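Local coordinates for zinc-type alcohol dehydrogenase-like protein YAHK (Escherichia coli, PDB 1UUF) that reduces a wide range of aldehydes, but not ketones, to the corresponding alcohols with a strong preference for NADPH, using zinc as cofactor, at residues G218-A223 / A239-N244; G86-V91 / D102-G107; A179-Y184 / I317-E322; G195-V200 / L255-F260. One frame throughout, in Å; residues are numbered along the deposited sequence.

How the contacts relate
From the N terminus, contact 2 comes first: its two strands form a beta hairpin that closes a short loop in the GroES-like domain, and it is finished before any other contact begins. Contact 3 then opens on helix 176-189 and shuts only at helix 317-330, so its long loop holds both remaining contacts. Within it, contact 4 pairs strands 197-201 and 258-263, and contact 1, inside contact 4 in turn, pairs strands 220-225 and 241-244. None cross. Contacts 1 and 4 touch, since strands 197-201 and 220-225 are neighbours in the Rossmann sheet, whereas the centre of contact 2 lies about 35 Å from that of contact 1.

Contact 1: residues G218-A223 / A239-N244; sequences GAHVVA and ADEVVN
Val221 O takes two backbone N-H groups where segment 239-244 enters the sheet: Asp240 N at 2.8 Å, rather bent, and Glu241 N at 3.2 Å, in the carbonyl plane. Parallel pairing continues from Ala223 N to Glu241 O and from Val243 N to Ala223 O, closing the beta-alpha-beta unit of strand 220-225, helix 231-237 and strand 241-244 in the Rossmann fold. CA-H...O contacts from Val222 to Glu241 O and from Val242 to Ala223 O fill in between.

The carboxylate of Asp240 supplies a further rung. Its CG stands beside its own backbone N (chi1 -64°), and OD2 accepts Val221 N through the anti lone pair, 2.9 Å away and nearly straight at 162°. A water lies between Asp240 OD2 and Ala219 O, just before the strand. Asp240 CB lies over one face of the His220 ring, a CH-pi contact 4.1 Å from its centroid.

Apolar packing falls on both sheet faces. On one, Val222 CG1 meets Val243 CG2 at 3.9 Å; on the other, Ala223 CB meets Ala239 CB at 3.7 Å, with Ala234 of helix 231-237 beside Ala223. At the strand entrance Asp240 thus ties down both the N-H and the C=O of Val221, OD2 taking the first and its backbone N serving the second.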
loop_
_atom_site.group_PDB
_atom_site.type_symbol
_atom_site.label_atom_id
_atom_site.label_comp_id
_atom_site.label_asym_id
_atom_site.label_seq_id
_atom_site.Cartn_x
_atom_site.Cartn_y
_atom_site.Cartn_z
ATOM N N GLY A 218 0.680 -12.941 -19.634
ATOM C CA GLY A 218 0.556 -14.316 -19.187
ATOM C C GLY A 218 -0.106 -14.569 -17.848
ATOM O O GLY A 218 -0.094 -15.698 -17.367
ATOM N N ALA A 219 -0.687 -13.541 -17.238
ATOM C CA ALA A 219 -1.345 -13.724 -15.951
ATOM C C ALA A 219 -2.742 -14.305 -16.139
ATOM O O ALA A 219 -3.283 -14.296 -17.246
ATOM C CB ALA A 219 -1.441 -12.386 -15.217
ATOM N N HIS A 220 -3.302 -14.850 -15.065
ATOM C CA HIS A 220 -4.663 -15.361 -15.106
ATOM C C HIS A 220 -5.429 -14.093 -14.757
ATOM O O HIS A 220 -5.293 -13.563 -13.654
ATOM C CB HIS A 220 -4.884 -16.428 -14.039
ATOM C CG HIS A 220 -6.281 -16.960 -14.008
ATOM N ND1 HIS A 220 -7.316 -16.298 -13.386
ATOM C CD2 HIS A 220 -6.821 -18.078 -14.550
ATOM C CE1 HIS A 220 -8.434 -16.984 -13.544
ATOM N NE2 HIS A 220 -8.160 -18.069 -14.247
ATOM N N VAL A 221 -6.221 -13.602 -15.703
ATOM C CA VAL A 221 -6.935 -12.345 -15.516
ATOM C C VAL A 221 -8.418 -12.426 -15.183
ATOM O O VAL A 221 -9.181 -13.104 -15.864
ATOM C CB VAL A 221 -6.783 -11.472 -16.779
ATOM C CG1 VAL A 221 -7.451 -10.117 -16.574
ATOM C CG2 VAL A 221 -5.310 -11.304 -17.110
ATOM N N VAL A 222 -8.811 -11.720 -14.127
ATOM C CA VAL A 222 -10.207 -11.659 -13.718
ATOM C C VAL A 222 -10.644 -10.205 -13.856
ATOM O O VAL A 222 -10.058 -9.315 -13.236
ATOM C CB VAL A 222 -10.404 -12.090 -12.252
ATOM C CG1 VAL A 222 -11.884 -12.005 -11.887
ATOM C CG2 VAL A 222 -9.893 -13.510 -12.053
ATOM N N ALA A 223 -11.650 -9.963 -14.689
ATOM C CA ALA A 223 -12.154 -8.613 -14.882
ATOM C C ALA A 223 -13.367 -8.402 -13.996
ATOM O O ALA A 223 -14.185 -9.304 -13.838
ATOM C CB ALA A 223 -12.536 -8.393 -16.342
ATOM N N ALA A 239 -10.198 -11.501 -20.739
ATOM C CA ALA A 239 -10.328 -11.893 -19.343
ATOM C C ALA A 239 -10.642 -13.382 -19.283
ATOM O O ALA A 239 -11.477 -13.874 -20.042
ATOM C CB ALA A 239 -11.438 -11.094 -18.672
ATOM N N ASP A 240 -9.963 -14.099 -18.393
ATOM C CA ASP A 240 -10.195 -15.531 -18.240
ATOM C C ASP A 240 -11.470 -15.753 -17.444
ATOM O O ASP A 240 -12.163 -16.757 -17.623
ATOM C CB ASP A 240 -9.017 -16.187 -17.523
ATOM C CG ASP A 240 -7.734 -16.090 -18.315
ATOM O OD1 ASP A 240 -7.695 -16.624 -19.443
ATOM O OD2 ASP A 240 -6.770 -15.476 -17.816
ATOM N N GLU A 241 -11.764 -14.808 -16.556
ATOM C CA GLU A 241 -12.961 -14.863 -15.723
ATOM C C GLU A 241 -13.506 -13.452 -15.575
ATOM O O GLU A 241 -12.762 -12.478 -15.682
ATOM C CB GLU A 241 -12.640 -15.405 -14.328
ATOM C CG GLU A 241 -12.227 -16.866 -14.266
ATOM C CD GLU A 241 -11.975 -17.324 -12.838
ATOM O OE1 GLU A 241 -10.897 -17.018 -12.283
ATOM O OE2 GLU A 241 -12.865 -17.979 -12.263
ATOM N N VAL A 242 -14.807 -13.350 -15.330
ATOM C CA VAL A 242 -15.441 -12.056 -15.140
ATOM C C VAL A 242 -16.320 -12.114 -13.902
ATOM O O VAL A 242 -17.007 -13.110 -13.652
ATOM C CB VAL A 242 -16.301 -11.652 -16.358
ATOM C CG1 VAL A 242 -16.954 -10.306 -16.103
ATOM C CG2 VAL A 242 -15.433 -11.575 -17.601
ATOM N N VAL A 243 -16.277 -11.047 -13.117
ATOM C CA VAL A 243 -17.069 -10.965 -11.903
ATOM C C VAL A 243 -17.868 -9.671 -11.853
ATOM O O VAL A 243 -17.351 -8.598 -12.163
ATOM C CB VAL A 243 -16.165 -11.028 -10.650
ATOM C CG1 VAL A 243 -16.987 -10.766 -9.390
ATOM C CG2 VAL A 243 -15.494 -12.389 -10.563
ATOM N N ASN A 244 -19.144 -9.777 -11.494
ATOM C CA ASN A 244 -19.980 -8.593 -11.346
ATOM C C ASN A 244 -19.760 -8.253 -9.880
ATOM O O ASN A 244 -20.247 -8.960 -8.998
ATOM C CB ASN A 244 -21.455 -8.915 -11.574
ATOM C CG ASN A 244 -22.335 -7.685 -11.469
ATOM O OD1 ASN A 244 -22.119 -6.828 -10.610
ATOM N ND2 ASN A 244 -23.335 -7.594 -12.337
HETATM O O HOH W 1 -5.408 -14.046 -19.354
#

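Contact 2: residues G86-V91 / D102-G107; sequences GRVVAV and DLVGVG
Gly86 N gives its hydrogen to Val104 O at 2.9 Å, and Val104 N returns one to Gly86 O over the same length, the donor tilted 29° from the carbonyl plane. This two-way grip is the hydrogen-bonded pair of an antiparallel beta hairpin, strands 84-91 and 103-106, in the GroES-like domain. A third bond, Val88 N to Asp102 O, lies in the carbonyl plane. Between these rungs Arg87 and Leu103 form a non-hydrogen-bonded pair, where Arg87 CA also brings its hydrogen to Asp102 O. Beyond Val88 the first strand bends off: Val89 and Ala90 both face Lys51 in a classic beta bulge, and the short strand axes run 107° apart.

On the face of Gly86 and Val104, the side chains of Val88 and Val104 cross at about a right angle, Val88 CG2 to Val104 CG1 at 3.6 Å. Ile52 of strand 49-58 packs on Val104, and Val50 on Val88. The other face carries Arg87 and Leu103 side by side, pointing the same way, with Leu170 of helix 170-173 against both. Extended from CG to NE, the arginine chain runs past the leucine, whose CD2 touches Arg87 CG at 3.6 Å and lies 3.8 Å above the guanidinium plane, toward its rim.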
loop_
_atom_site.group_PDB
_atom_site.type_symbol
_atom_site.label_atom_id
_atom_site.label_comp_id
_atom_site.label_asym_id
_atom_site.label_seq_id
_atom_site.Cartn_x
_atom_site.Cartn_y
_atom_site.Cartn_z
ATOM N N GLY A 86 2.499 10.120 -34.692
ATOM C CA GLY A 86 2.652 10.830 -35.947
ATOM C C GLY A 86 3.949 10.479 -36.640
ATOM O O GLY A 86 4.552 9.447 -36.351
ATOM N N ARG A 87 4.387 11.350 -37.541
ATOM C CA ARG A 87 5.618 11.124 -38.287
ATOM C C ARG A 87 6.595 12.279 -38.106
ATOM O O ARG A 87 6.195 13.441 -38.073
ATOM C CB ARG A 87 5.295 10.945 -39.772
ATOM C CG ARG A 87 4.384 9.757 -40.065
ATOM C CD ARG A 87 4.047 9.656 -41.549
ATOM N NE ARG A 87 3.255 8.465 -41.855
ATOM C CZ ARG A 87 2.013 8.255 -41.428
ATOM N NH1 ARG A 87 1.379 7.137 -41.760
ATOM N NH2 ARG A 87 1.401 9.160 -40.674
ATOM N N VAL A 88 7.876 11.954 -37.985
ATOM C CA VAL A 88 8.900 12.977 -37.812
ATOM C C VAL A 88 9.046 13.777 -39.101
ATOM O O VAL A 88 9.216 13.207 -40.180
ATOM C CB VAL A 88 10.260 12.351 -37.446
ATOM C CG1 VAL A 88 11.327 13.439 -37.330
ATOM C CG2 VAL A 88 10.138 11.590 -36.129
ATOM N N VAL A 89 8.962 15.099 -38.977
ATOM C CA VAL A 89 9.088 15.999 -40.120
ATOM C C VAL A 89 10.519 16.517 -40.209
ATOM O O VAL A 89 11.078 16.650 -41.297
ATOM C CB VAL A 89 8.130 17.211 -39.990
ATOM C CG1 VAL A 89 8.363 18.180 -41.136
ATOM C CG2 VAL A 89 6.689 16.740 -39.992
ATOM N N ALA A 90 11.107 16.806 -39.054
ATOM C CA ALA A 90 12.473 17.304 -38.990
ATOM C C ALA A 90 13.053 17.037 -37.609
ATOM O O ALA A 90 12.315 16.777 -36.658
ATOM C CB ALA A 90 12.496 18.794 -39.287
ATOM N N VAL A 91 14.377 17.104 -37.504
ATOM C CA VAL A 91 15.060 16.875 -36.237
ATOM C C VAL A 91 16.223 17.844 -36.062
ATOM O O VAL A 91 16.825 18.289 -37.043
ATOM C CB VAL A 91 15.622 15.437 -36.144
ATOM C CG1 VAL A 91 14.489 14.427 -36.171
ATOM C CG2 VAL A 91 16.586 15.182 -37.292
ATOM N N ASP A 102 10.325 8.727 -39.566
ATOM C CA ASP A 102 10.063 7.800 -38.467
ATOM C C ASP A 102 8.659 7.943 -37.890
ATOM O O ASP A 102 8.115 9.044 -37.821
ATOM C CB ASP A 102 11.055 8.015 -37.323
ATOM C CG ASP A 102 12.454 7.548 -37.656
ATOM O OD1 ASP A 102 12.640 6.872 -38.690
ATOM O OD2 ASP A 102 13.371 7.852 -36.862
ATOM N N LEU A 103 8.081 6.817 -37.482
ATOM C CA LEU A 103 6.769 6.815 -36.846
ATOM C C LEU A 103 7.094 6.974 -35.368
ATOM O O LEU A 103 7.866 6.191 -34.806
ATOM C CB LEU A 103 6.039 5.491 -37.087
ATOM C CG LEU A 103 5.634 5.209 -38.536
ATOM C CD1 LEU A 103 4.895 3.881 -38.615
ATOM C CD2 LEU A 103 4.749 6.338 -39.045
ATOM N N VAL A 104 6.521 7.995 -34.740
ATOM C CA VAL A 104 6.803 8.265 -33.336
ATOM C C VAL A 104 5.572 8.563 -32.503
ATOM O O VAL A 104 4.485 8.795 -33.027
ATOM C CB VAL A 104 7.750 9.469 -33.191
ATOM C CG1 VAL A 104 9.139 9.112 -33.709
ATOM C CG2 VAL A 104 7.185 10.657 -33.961
ATOM N N GLY A 105 5.765 8.566 -31.189
ATOM C CA GLY A 105 4.670 8.856 -30.289
ATOM C C GLY A 105 5.122 9.752 -29.154
ATOM O O GLY A 105 6.315 9.843 -28.856
ATOM N N VAL A 106 4.156 10.430 -28.542
ATOM C CA VAL A 106 4.408 11.311 -27.411
ATOM C C VAL A 106 3.287 11.047 -26.419
ATOM O O VAL A 106 2.120 10.944 -26.809
ATOM C CB VAL A 106 4.374 12.794 -27.816
ATOM C CG1 VAL A 106 4.582 13.673 -26.586
ATOM C CG2 VAL A 106 5.456 13.071 -28.848
ATOM N N GLY A 107 3.646 10.925 -25.147
ATOM C CA GLY A 107 2.662 10.672 -24.110
ATOM C C GLY A 107 2.337 11.909 -23.291
ATOM O O GLY A 107 2.185 13.007 -23.835
#

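Contact 3: residues A179-Y184 / I317-E322; sequences AGITTY and IPETQE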
loop_
_atom_site.group_PDB
_atom_site.type_symbol
_atom_site.label_atom_id
_atom_site.label_comp_id
_atom_site.label_asym_id
_atom_site.label_seq_id
_atom_site.Cartn_x
_atom_site.Cartn_y
_atom_site.Cartn_z
ATOM N N ALA A 179 -3.249 5.623 -21.787
ATOM C CA ALA A 179 -4.057 4.535 -21.253
ATOM C C ALA A 179 -3.220 3.264 -21.172
ATOM O O ALA A 179 -3.277 2.528 -20.187
ATOM C CB ALA A 179 -5.277 4.302 -22.133
ATOM N N GLY A 180 -2.430 3.015 -22.212
ATOM C CA GLY A 180 -1.603 1.822 -22.220
ATOM C C GLY A 180 -0.546 1.800 -21.130
ATOM O O GLY A 180 -0.526 0.902 -20.287
ATOM N N ILE A 181 0.336 2.791 -21.124
ATOM C CA ILE A 181 1.397 2.806 -20.125
ATOM C C ILE A 181 0.862 2.915 -18.695
ATOM O O ILE A 181 1.447 2.356 -17.768
ATOM C CB ILE A 181 2.420 3.936 -20.412
ATOM C CG1 ILE A 181 3.570 3.875 -19.404
ATOM C CG2 ILE A 181 1.734 5.287 -20.371
ATOM C CD1 ILE A 181 4.361 2.573 -19.432
ATOM N N THR A 182 -0.256 3.614 -18.514
ATOM C CA THR A 182 -0.835 3.764 -17.180
ATOM C C THR A 182 -1.166 2.408 -16.561
ATOM O O THR A 182 -1.091 2.241 -15.341
ATOM C CB THR A 182 -2.100 4.645 -17.230
ATOM O OG1 THR A 182 -1.709 5.981 -17.564
ATOM C CG2 THR A 182 -2.820 4.657 -15.886
ATOM N N THR A 183 -1.524 1.438 -17.396
ATOM C CA THR A 183 -1.838 0.107 -16.884
ATOM C C THR A 183 -0.632 -0.822 -16.998
ATOM O O THR A 183 -0.411 -1.680 -16.141
ATOM C CB THR A 183 -3.066 -0.516 -17.612
ATOM O OG1 THR A 183 -2.837 -0.555 -19.026
ATOM C CG2 THR A 183 -4.311 0.314 -17.342
ATOM N N TYR A 184 0.163 -0.643 -18.050
ATOM C CA TYR A 184 1.345 -1.470 -18.258
ATOM C C TYR A 184 2.341 -1.299 -17.117
ATOM O O TYR A 184 2.874 -2.278 -16.593
ATOM C CB TYR A 184 2.038 -1.084 -19.568
ATOM C CG TYR A 184 3.243 -1.930 -19.913
ATOM C CD1 TYR A 184 3.101 -3.123 -20.621
ATOM C CD2 TYR A 184 4.530 -1.527 -19.547
ATOM C CE1 TYR A 184 4.213 -3.896 -20.963
ATOM C CE2 TYR A 184 5.645 -2.293 -19.879
ATOM C CZ TYR A 184 5.478 -3.473 -20.587
ATOM O OH TYR A 184 6.579 -4.231 -20.917
ATOM N N ILE A 317 9.766 7.296 -19.435
ATOM C CA ILE A 317 9.962 7.120 -20.868
ATOM C C ILE A 317 10.511 5.741 -21.244
ATOM O O ILE A 317 9.977 5.085 -22.140
ATOM C CB ILE A 317 10.869 8.221 -21.458
ATOM C CG1 ILE A 317 10.279 9.604 -21.146
ATOM C CG2 ILE A 317 10.960 8.060 -22.975
ATOM C CD1 ILE A 317 8.904 9.852 -21.756
ATOM N N PRO A 318 11.577 5.280 -20.567
ATOM C CA PRO A 318 12.121 3.961 -20.906
ATOM C C PRO A 318 11.064 2.857 -20.909
ATOM O O PRO A 318 11.035 2.025 -21.816
ATOM C CB PRO A 318 13.182 3.742 -19.833
ATOM C CG PRO A 318 13.683 5.126 -19.590
ATOM C CD PRO A 318 12.409 5.940 -19.544
ATOM N N GLU A 319 10.195 2.848 -19.901
ATOM C CA GLU A 319 9.167 1.816 -19.837
ATOM C C GLU A 319 8.094 2.016 -20.897
ATOM O O GLU A 319 7.507 1.048 -21.377
ATOM C CB GLU A 319 8.517 1.771 -18.454
ATOM C CG GLU A 319 7.501 0.647 -18.321
ATOM C CD GLU A 319 7.040 0.444 -16.895
ATOM O OE1 GLU A 319 6.614 1.433 -16.267
ATOM O OE2 GLU A 319 7.101 -0.706 -16.406
ATOM N N THR A 320 7.822 3.269 -21.252
ATOM C CA THR A 320 6.831 3.545 -22.281
ATOM C C THR A 320 7.365 2.958 -23.588
ATOM O O THR A 320 6.614 2.396 -24.374
ATOM C CB THR A 320 6.587 5.065 -22.441
ATOM O OG1 THR A 320 6.203 5.613 -21.176
ATOM C CG2 THR A 320 5.461 5.331 -23.439
ATOM N N GLN A 321 8.671 3.083 -23.813
ATOM C CA GLN A 321 9.269 2.527 -25.022
ATOM C C GLN A 321 9.210 1.003 -24.985
ATOM O O GLN A 321 8.931 0.361 -25.997
ATOM C CB GLN A 321 10.728 2.964 -25.168
ATOM C CG GLN A 321 11.345 2.514 -26.494
ATOM C CD GLN A 321 10.630 3.115 -27.692
ATOM O OE1 GLN A 321 10.747 4.310 -27.957
ATOM N NE2 GLN A 321 9.876 2.291 -28.417
ATOM N N GLU A 322 9.482 0.431 -23.817
ATOM C CA GLU A 322 9.448 -1.018 -23.646
ATOM C C GLU A 322 8.046 -1.519 -23.966
ATOM O O GLU A 322 7.868 -2.535 -24.643
ATOM C CB GLU A 322 9.798 -1.388 -22.203
ATOM C CG GLU A 322 9.820 -2.886 -21.931
ATOM C CD GLU A 322 9.943 -3.204 -20.453
ATOM O OE1 GLU A 322 8.902 -3.301 -19.768
ATOM O OE2 GLU A 322 11.088 -3.347 -19.973
#
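Tyr184 OH donates a hydrogen bond to Glu322 OE1, 2.8 Å away, reaching the oxygen on its anti side and 27° out of the carboxylate plane. The ring and that carboxylate are turned 71° apart. Farther along the same ring, the edge at CE2 meets Glu319 CG at 3.8 Å, so two glutamates one helical turn apart line the rim of the tyrosine. Glu319 CG also takes Ile181 CD1 at 3.8 Å, while Ile181 CG1 passes Thr320 OG1 at 3.6 Å, their side chains at about a right angle.

Three residues apart on one helix, Ile181 and Tyr184 both face helix 317-330; with Ile181 CG1 and Tyr184 CG anti to the backbone N, CD1 and the phenol are carried across. A second shell holds the polar ends: Arg188 NE bonds Tyr184 OH, Ser185 OG binds Glu319 OE1, and Thr320 OG1 bonds back to Gly316 O.

Over 179-184 and 317-322 the helix axes cross at 104° and approach to 9.9 Å. The contact packs beside the catalytic zinc, held by Cys60, His82 and Cys178, with the Ile181 side chain about 8 Å from the metal. Helix 205-216 packs on Tyr184 through Leu213, and strand 161-162 on Thr320 through Leu161.

Contact 4: residues G195-V200 / L255-F260; sequences GKKVGV and LKSFDF
Lys197 turns CG anti to its own N (chi1 -175°) and stays extended to the ammonium, whereas Phe258 swings its ring back beside its backbone N (chi1 -74°); the two choices lay the lysine chain over the phenylalanine. Its CE stands 3.8 Å above the ring plane, toward the rim, in a CH-pi contact, and NZ makes a cation-pi contact over the same face, 4.8 Å from the centroid. NZ then bonds Ser257 OG at 2.8 Å and has a second partner in His254 ND1, while Ser257 OG is also bonded to His254 O.

Asp259 grips the backbone of Lys197 twice. Its OD2 accepts Lys197 N at 2.8 Å through the anti lone pair, almost straight at 171°, and its N donates to Lys197 O in the carbonyl plane. A water donates to Asp259 OD2 and Gly195 O, and Asp259 OD1 forms a salt bridge with Lys279, so both carboxylate oxygens are engaged and the charged form is probably favoured. After the corner at Asp259, parallel pairing is taken up with Gly199 N to Phe260 O at 2.9 Å. Without a side chain, Gly199 lets the Phe258 ring come close, CE2 lying 3.5 Å from Gly199 CA. The side chains of Val198 and Phe260 lie side by side, pointing the same way, with Val198 CG1 and Phe260 CD2 4.0 Å apart.

Strand 197-201 has strand 220-225 as its other neighbour in this Rossmann sheet, where Val222 touches Lys197 and Phe258. Leu187 of helix 176-189 packs on Val198 and Phe260, and Trp190 lies nearly parallel to the Phe260 ring.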
loop_
_atom_site.group_PDB
_atom_site.type_symbol
_atom_site.label_atom_id
_atom_site.label_comp_id
_atom_site.label_asym_id
_atom_site.label_seq_id
_atom_site.Cartn_x
_atom_site.Cartn_y
_atom_site.Cartn_z
ATOM N N GLY A 195 1.464 -17.619 -13.567
ATOM C CA GLY A 195 1.413 -18.029 -12.175
ATOM C C GLY A 195 0.823 -17.001 -11.230
ATOM O O GLY A 195 0.687 -17.261 -10.034
ATOM N N LYS A 196 0.478 -15.830 -11.758
ATOM C CA LYS A 196 -0.103 -14.766 -10.948
ATOM C C LYS A 196 -1.569 -14.582 -11.298
ATOM O O LYS A 196 -1.942 -14.640 -12.469
ATOM C CB LYS A 196 0.617 -13.438 -11.202
ATOM C CG LYS A 196 2.113 -13.461 -10.944
ATOM C CD LYS A 196 2.426 -13.820 -9.502
ATOM C CE LYS A 196 3.907 -13.641 -9.207
ATOM N NZ LYS A 196 4.302 -12.211 -9.294
ATOM N N LYS A 197 -2.396 -14.361 -10.281
ATOM C CA LYS A 197 -3.814 -14.128 -10.500
ATOM C C LYS A 197 -3.979 -12.618 -10.378
ATOM O O LYS A 197 -3.768 -12.045 -9.308
ATOM C CB LYS A 197 -4.655 -14.848 -9.446
ATOM C CG LYS A 197 -6.149 -14.730 -9.709
ATOM C CD LYS A 197 -6.975 -15.546 -8.732
ATOM C CE LYS A 197 -8.457 -15.406 -9.054
ATOM N NZ LYS A 197 -9.327 -16.155 -8.102
ATOM N N VAL A 198 -4.340 -11.979 -11.483
ATOM C CA VAL A 198 -4.476 -10.531 -11.519
ATOM C C VAL A 198 -5.888 -10.066 -11.820
ATOM O O VAL A 198 -6.549 -10.585 -12.721
ATOM C CB VAL A 198 -3.535 -9.935 -12.582
ATOM C CG1 VAL A 198 -3.692 -8.420 -12.638
ATOM C CG2 VAL A 198 -2.100 -10.326 -12.272
ATOM N N GLY A 199 -6.344 -9.083 -11.056
ATOM C CA GLY A 199 -7.672 -8.556 -11.280
ATOM C C GLY A 199 -7.596 -7.187 -11.918
ATOM O O GLY A 199 -6.655 -6.426 -11.684
ATOM N N VAL A 200 -8.572 -6.886 -12.761
ATOM C CA VAL A 200 -8.639 -5.585 -13.407
ATOM C C VAL A 200 -10.052 -5.093 -13.156
ATOM O O VAL A 200 -11.020 -5.729 -13.577
ATOM C CB VAL A 200 -8.378 -5.672 -14.921
ATOM C CG1 VAL A 200 -8.590 -4.300 -15.560
ATOM C CG2 VAL A 200 -6.947 -6.143 -15.175
ATOM N N LEU A 255 -12.243 -14.861 -2.675
ATOM C CA LEU A 255 -11.674 -14.402 -1.413
ATOM C C LEU A 255 -10.197 -14.776 -1.283
ATOM O O LEU A 255 -9.802 -15.898 -1.608
ATOM C CB LEU A 255 -12.449 -15.010 -0.242
ATOM C CG LEU A 255 -11.994 -14.603 1.160
ATOM C CD1 LEU A 255 -12.418 -13.163 1.441
ATOM C CD2 LEU A 255 -12.609 -15.541 2.186
ATOM N N LYS A 256 -9.391 -13.829 -0.808
ATOM C CA LYS A 256 -7.958 -14.040 -0.594
ATOM C C LYS A 256 -7.278 -14.839 -1.706
ATOM O O LYS A 256 -6.552 -15.791 -1.425
ATOM C CB LYS A 256 -7.741 -14.768 0.739
ATOM C CG LYS A 256 -8.388 -14.095 1.939
ATOM C CD LYS A 256 -8.300 -14.977 3.182
ATOM C CE LYS A 256 -8.975 -14.326 4.383
ATOM N NZ LYS A 256 -8.975 -15.210 5.590
ATOM N N SER A 257 -7.477 -14.448 -2.963
ATOM C CA SER A 257 -6.879 -15.202 -4.062
ATOM C C SER A 257 -6.048 -14.401 -5.055
ATOM O O SER A 257 -5.355 -14.989 -5.891
ATOM C CB SER A 257 -7.974 -15.932 -4.843
ATOM O OG SER A 257 -8.769 -15.004 -5.562
ATOM N N PHE A 258 -6.111 -13.074 -4.980
ATOM C CA PHE A 258 -5.366 -12.247 -5.924
ATOM C C PHE A 258 -3.982 -11.810 -5.486
ATOM O O PHE A 258 -3.775 -11.397 -4.350
ATOM C CB PHE A 258 -6.161 -10.992 -6.288
ATOM C CG PHE A 258 -7.318 -11.250 -7.200
ATOM C CD1 PHE A 258 -8.568 -11.568 -6.685
ATOM C CD2 PHE A 258 -7.154 -11.187 -8.580
ATOM C CE1 PHE A 258 -9.643 -11.819 -7.531
ATOM C CE2 PHE A 258 -8.219 -11.436 -9.435
ATOM C CZ PHE A 258 -9.470 -11.753 -8.908
ATOM N N ASP A 259 -3.038 -11.893 -6.413
ATOM C CA ASP A 259 -1.676 -11.468 -6.147
ATOM C C ASP A 259 -1.648 -9.959 -6.303
ATOM O O ASP A 259 -0.985 -9.248 -5.547
ATOM C CB ASP A 259 -0.718 -12.086 -7.164
ATOM C CG ASP A 259 -0.543 -13.577 -6.969
ATOM O OD1 ASP A 259 0.164 -13.973 -6.018
ATOM O OD2 ASP A 259 -1.121 -14.349 -7.762
ATOM N N PHE A 260 -2.400 -9.481 -7.288
ATOM C CA PHE A 260 -2.437 -8.062 -7.592
ATOM C C PHE A 260 -3.770 -7.671 -8.224
ATOM O O PHE A 260 -4.341 -8.426 -9.006
ATOM C CB PHE A 260 -1.288 -7.747 -8.554
ATOM C CG PHE A 260 -1.261 -6.328 -9.038
ATOM C CD1 PHE A 260 -1.080 -5.277 -8.147
ATOM C CD2 PHE A 260 -1.402 -6.043 -10.394
ATOM C CE1 PHE A 260 -1.039 -3.958 -8.599
ATOM C CE2 PHE A 260 -1.362 -4.731 -10.857
ATOM C CZ PHE A 260 -1.181 -3.685 -9.955
HETATM O O HOH W 2 -1.198 -17.028 -7.653
#